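Local structure of glutaredoxin 2 (Salmonella enterica subsp. enterica serovar Typhimurium, 3IR4) at residues W92-L103 and L146-L157. The protein binds glutathione and probably acts as a glutaredoxin, a glutathione-dependent thiol-disulfide oxidoreductase with a GST-like two-domain fold. Sequence-based numbering, arbitrary orientation.
Sequences WLRKVNGYVNQL and LIKKIGDDLRLL
Within the all-helical, GST-like C-terminal domain, Trp92, Tyr99 and Leu103 pack against segment 146-157 of helix 143-160, whose axis runs antiparallel to that of 92-97 (174°, closest approach 11.3 Å). Trp92 is a knob in the hole formed by Asp153, Leu154, Leu156 and Leu157. With CG anti to the backbone N (chi1 -173°), its indole reaches across the interface, and NE1 donates to the backbone O of Asp153 at 2.9 Å. The bond is bent (144° at the hydrogen) and approaches from above the carbonyl plane; the same oxygen also accepts the helical N-H of Leu157. Leu157 CD2 makes a CH-pi contact with the six-membered ring of Trp92, whose opposite face carries Val96 CG2. The indole also touches Leu181, which brings helix 173-185 against the buried Trp92 end of the contact.

Further along, the side chain of Lys149 crosses one face of the Tyr99 ring. In the conformer described, one of two, bends at chi3 and chi4 place CE 3.6 Å and NZ 4.1 Å from the ring centroid, combining CH-pi and cation-pi contacts. Val96 O lies over the opposite face, toward the rim. At the ring edge, Tyr99 OH donates to Asp153 OD2 on the anti side. Lys95 forms a salt bridge to Asp153 OD1, though the position of its NZ is less certain. Ile150 CD1, in one of its two conformers, lies 3.6 Å from Val96 CG1 and also near Tyr99 OH. At the far end the packing becomes mainly aliphatic around Leu103, whose CD1 touches Ile150 CG2 and whose CD2 lies 3.6 Å from Leu146 CB.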
loop_
_atom_site.group_PDB
_atom_site.type_symbol
_atom_site.label_atom_id
_atom_site.label_comp_id
_atom_site.label_asym_id
_atom_site.label_seq_id
_atom_site.Cartn_x
_atom_site.Cartn_y
_atom_site.Cartn_z
ATOM N N TRP A 92 0.856 4.089 -16.124
ATOM C CA TRP A 92 1.327 5.140 -15.235
ATOM C C TRP A 92 1.922 4.509 -13.980
ATOM O O TRP A 92 2.992 4.910 -13.524
ATOM C CB TRP A 92 0.160 6.073 -14.893
ATOM C CG TRP A 92 0.557 7.293 -14.126
ATOM C CD1 TRP A 92 0.921 8.504 -14.637
ATOM C CD2 TRP A 92 0.638 7.419 -12.717
ATOM N NE1 TRP A 92 1.229 9.370 -13.630
ATOM C CE2 TRP A 92 1.083 8.719 -12.435
ATOM C CE3 TRP A 92 0.391 6.549 -11.660
ATOM C CZ2 TRP A 92 1.248 9.179 -11.136
ATOM C CZ3 TRP A 92 0.581 7.004 -10.367
ATOM C CH2 TRP A 92 1.020 8.299 -10.120
ATOM N N LEU A 93 1.210 3.542 -13.402
ATOM C CA LEU A 93 1.672 2.861 -12.222
ATOM C C LEU A 93 2.977 2.142 -12.467
ATOM O O LEU A 93 3.865 2.191 -11.607
ATOM C CB LEU A 93 0.621 1.871 -11.723
ATOM C CG LEU A 93 -0.574 2.498 -11.026
ATOM C CD1 LEU A 93 -1.648 1.426 -10.808
ATOM C CD2 LEU A 93 -0.112 3.137 -9.696
ATOM N N ARG A 94 3.109 1.480 -13.608
ATOM C CA ARG A 94 4.336 0.758 -13.924
ATOM C C ARG A 94 5.512 1.744 -13.922
ATOM O O ARG A 94 6.548 1.506 -13.295
ATOM C CB ARG A 94 4.210 0.120 -15.302
ATOM C CG ARG A 94 5.331 -0.855 -15.661
ATOM C CD ARG A 94 5.537 -0.951 -17.156
ATOM N NE ARG A 94 6.015 0.353 -17.627
ATOM C CZ ARG A 94 7.249 0.830 -17.446
ATOM N NH1 ARG A 94 8.184 0.109 -16.831
ATOM N NH2 ARG A 94 7.551 2.044 -17.882
ATOM N N LYS A 95 5.327 2.884 -14.576
ATOM C CA LYS A 95 6.368 3.920 -14.668
ATOM C C LYS A 95 6.734 4.454 -13.282
ATOM O O LYS A 95 7.897 4.461 -12.897
ATOM C CB LYS A 95 5.893 5.057 -15.588
ATOM C CG LYS A 95 6.852 6.233 -15.664
ATOM C CD LYS A 95 6.471 7.267 -16.713
ATOM C CE LYS A 95 5.173 7.947 -16.383
ATOM N NZ LYS A 95 5.115 8.496 -15.003
ATOM N N VAL A 96 5.733 4.863 -12.510
ATOM C CA VAL A 96 6.007 5.457 -11.203
ATOM C C VAL A 96 6.598 4.440 -10.211
ATOM O O VAL A 96 7.594 4.739 -9.510
ATOM C CB VAL A 96 4.769 6.179 -10.651
ATOM C CG1 VAL A 96 5.017 6.677 -9.230
ATOM C CG2 VAL A 96 4.388 7.336 -11.583
ATOM N N ASN A 97 6.011 3.240 -10.141
ATOM C CA ASN A 97 6.540 2.201 -9.266
ATOM C C ASN A 97 7.962 1.831 -9.629
ATOM O O ASN A 97 8.681 1.290 -8.801
ATOM C CB ASN A 97 5.641 0.969 -9.214
ATOM C CG ASN A 97 4.451 1.155 -8.279
ATOM O OD1 ASN A 97 4.596 1.571 -7.127
ATOM N ND2 ASN A 97 3.272 0.776 -8.745
ATOM N N GLY A 98 8.390 2.137 -10.840
ATOM C CA GLY A 98 9.739 1.878 -11.258
ATOM C C GLY A 98 10.797 2.735 -10.578
ATOM O O GLY A 98 11.940 2.285 -10.483
ATOM N N TYR A 99 10.454 3.948 -10.122
ATOM C CA TYR A 99 11.431 4.843 -9.443
ATOM C C TYR A 99 11.046 5.267 -8.024
ATOM O O TYR A 99 11.899 5.730 -7.272
ATOM C CB TYR A 99 11.735 6.125 -10.231
ATOM C CG TYR A 99 10.625 7.122 -10.351
ATOM C CD1 TYR A 99 9.747 7.094 -11.424
ATOM C CD2 TYR A 99 10.422 8.095 -9.375
ATOM C CE1 TYR A 99 8.715 8.041 -11.552
ATOM C CE2 TYR A 99 9.403 9.017 -9.474
ATOM C CZ TYR A 99 8.547 8.990 -10.549
ATOM O OH TYR A 99 7.535 9.922 -10.615
ATOM N N VAL A 100 9.795 5.096 -7.649
ATOM C CA VAL A 100 9.268 5.679 -6.424
ATOM C C VAL A 100 9.941 5.167 -5.160
ATOM O O VAL A 100 9.958 5.872 -4.147
ATOM C CB VAL A 100 7.737 5.521 -6.351
ATOM C CG1 VAL A 100 7.345 4.099 -5.991
ATOM C CG2 VAL A 100 7.133 6.489 -5.356
ATOM N N ASN A 101 10.491 3.959 -5.189
ATOM C CA ASN A 101 11.104 3.413 -4.003
ATOM C C ASN A 101 12.354 4.199 -3.593
ATOM O O ASN A 101 12.768 4.080 -2.439
ATOM C CB ASN A 101 11.394 1.941 -4.120
ATOM C CG ASN A 101 10.236 1.098 -3.686
ATOM O OD1 ASN A 101 9.302 1.616 -3.068
ATOM N ND2 ASN A 101 10.306 -0.193 -3.934
ATOM N N GLN A 102 12.947 4.983 -4.502
ATOM C CA GLN A 102 14.055 5.835 -4.101
ATOM C C GLN A 102 13.585 6.913 -3.127
ATOM O O GLN A 102 14.381 7.404 -2.353
ATOM C CB GLN A 102 14.758 6.421 -5.291
ATOM C CG GLN A 102 15.453 5.373 -6.120
ATOM C CD GLN A 102 16.386 5.940 -7.160
ATOM O OE1 GLN A 102 16.280 7.092 -7.572
ATOM N NE2 GLN A 102 17.314 5.119 -7.603
ATOM N N LEU A 103 12.320 7.306 -3.195
ATOM C CA LEU A 103 11.709 8.175 -2.203
ATOM C C LEU A 103 11.231 7.366 -0.985
ATOM O O LEU A 103 11.391 7.791 0.163
ATOM C CB LEU A 103 10.514 8.929 -2.804
ATOM C CG LEU A 103 10.827 10.048 -3.782
ATOM C CD1 LEU A 103 9.553 10.502 -4.444
ATOM C CD2 LEU A 103 11.531 11.234 -3.036
ATOM N N LEU A 146 13.623 13.941 -7.289
ATOM C CA LEU A 146 12.633 12.873 -7.245
ATOM C C LEU A 146 11.247 13.443 -6.937
ATOM O O LEU A 146 10.257 13.000 -7.507
ATOM C CB LEU A 146 13.020 11.812 -6.218
ATOM C CG LEU A 146 14.213 10.945 -6.601
ATOM C CD1 LEU A 146 14.773 10.233 -5.374
ATOM C CD2 LEU A 146 13.808 9.922 -7.646
ATOM N N ILE A 147 11.194 14.399 -6.017
ATOM C CA ILE A 147 9.938 15.067 -5.659
ATOM C C ILE A 147 9.365 15.814 -6.853
ATOM O O ILE A 147 8.134 15.795 -7.117
ATOM C CB ILE A 147 10.137 16.002 -4.427
ATOM C CG1 ILE A 147 10.344 15.147 -3.160
ATOM C CG2 ILE A 147 8.971 17.000 -4.281
ATOM C CD1 ILE A 147 10.910 15.884 -1.951
ATOM N N LYS A 148 10.221 16.478 -7.613
ATOM C CA LYS A 148 9.741 17.159 -8.812
ATOM C C LYS A 148 9.209 16.155 -9.841
ATOM O O LYS A 148 8.210 16.409 -10.514
ATOM C CB LYS A 148 10.890 17.995 -9.402
ATOM C CG LYS A 148 10.526 18.800 -10.654
ATOM C CD LYS A 148 11.697 19.618 -11.185
ATOM C CE LYS A 148 11.295 20.470 -12.375
ATOM N NZ LYS A 148 10.403 21.581 -11.962
ATOM N N LYS A 149 9.889 15.008 -9.962
ATOM C CA LYS A 149 9.440 13.935 -10.867
ATOM C C LYS A 149 8.062 13.423 -10.494
ATOM O O LYS A 149 7.179 13.338 -11.344
ATOM C CB LYS A 149 10.412 12.735 -10.900
ATOM C CG LYS A 149 11.639 12.852 -11.829
ATOM C CD LYS A 149 12.590 11.650 -11.678
ATOM C CE LYS A 149 11.900 10.331 -11.954
ATOM N NZ LYS A 149 11.399 10.295 -13.350
ATOM N N ILE A 150 7.855 13.087 -9.228
ATOM C CA ILE A 150 6.539 12.591 -8.862
ATOM C C ILE A 150 5.487 13.705 -9.034
ATOM O O ILE A 150 4.361 13.442 -9.440
ATOM C CB ILE A 150 6.566 11.876 -7.501
ATOM C CG1 ILE A 150 5.230 11.177 -7.246
ATOM C CG2 ILE A 150 6.893 12.849 -6.394
ATOM C CD1 ILE A 150 4.785 10.166 -8.329
ATOM N N GLY A 151 5.869 14.953 -8.792
ATOM C CA GLY A 151 4.935 16.062 -9.003
ATOM C C GLY A 151 4.479 16.106 -10.460
ATOM O O GLY A 151 3.293 16.247 -10.773
ATOM N N ASP A 152 5.432 15.980 -11.370
ATOM C CA ASP A 152 5.110 15.963 -12.795
ATOM C C ASP A 152 4.200 14.805 -13.159
ATOM O O ASP A 152 3.220 14.995 -13.873
ATOM C CB ASP A 152 6.387 15.895 -13.638
ATOM C CG ASP A 152 7.224 17.173 -13.594
ATOM O OD1 ASP A 152 6.726 18.214 -13.138
ATOM O OD2 ASP A 152 8.390 17.113 -14.044
ATOM N N ASP A 153 4.530 13.618 -12.676
ATOM C CA ASP A 153 3.705 12.453 -12.953
ATOM C C ASP A 153 2.297 12.592 -12.372
ATOM O O ASP A 153 1.312 12.184 -13.014
ATOM C CB ASP A 153 4.419 11.179 -12.521
ATOM C CG ASP A 153 5.547 10.797 -13.475
ATOM O OD1 ASP A 153 5.482 11.175 -14.664
ATOM O OD2 ASP A 153 6.491 10.113 -13.034
ATOM N N LEU A 154 2.180 13.168 -11.177
ATOM C CA LEU A 154 0.884 13.373 -10.561
ATOM C C LEU A 154 0.017 14.327 -11.381
ATOM O O LEU A 154 -1.205 14.193 -11.359
ATOM C CB LEU A 154 0.995 13.854 -9.112
ATOM C CG LEU A 154 1.525 12.851 -8.098
ATOM C CD1 LEU A 154 1.585 13.510 -6.736
ATOM C CD2 LEU A 154 0.674 11.583 -8.006
ATOM N N ARG A 155 0.612 15.285 -12.092
ATOM C CA ARG A 155 -0.202 16.197 -12.893
ATOM C C ARG A 155 -0.941 15.446 -14.025
ATOM O O ARG A 155 -2.057 15.808 -14.368
ATOM C CB ARG A 155 0.604 17.383 -13.424
ATOM C CG ARG A 155 1.040 18.364 -12.338
ATOM C CD ARG A 155 1.497 19.695 -12.877
ATOM N NE ARG A 155 2.477 19.549 -13.954
ATOM C CZ ARG A 155 3.792 19.440 -13.779
ATOM N NH1 ARG A 155 4.588 19.311 -14.835
ATOM N NH2 ARG A 155 4.320 19.458 -12.560
ATOM N N LEU A 156 -0.324 14.423 -14.607
ATOM C CA LEU A 156 -1.018 13.620 -15.627
ATOM C C LEU A 156 -2.093 12.783 -14.934
ATOM O O LEU A 156 -3.216 12.705 -15.395
ATOM C CB LEU A 156 -0.053 12.757 -16.433
ATOM C CG LEU A 156 -0.723 11.806 -17.447
ATOM C CD1 LEU A 156 -1.586 12.529 -18.483
ATOM C CD2 LEU A 156 0.333 10.955 -18.148
ATOM N N LEU A 157 -1.734 12.122 -13.835
ATOM C CA LEU A 157 -2.697 11.309 -13.110
ATOM C C LEU A 157 -3.965 12.094 -12.776
ATOM O O LEU A 157 -5.085 11.602 -12.890
ATOM C CB LEU A 157 -2.111 10.741 -11.811
ATOM C CG LEU A 157 -3.058 9.859 -10.989
ATOM C CD1 LEU A 157 -3.400 8.570 -11.695
ATOM C CD2 LEU A 157 -2.442 9.575 -9.607
#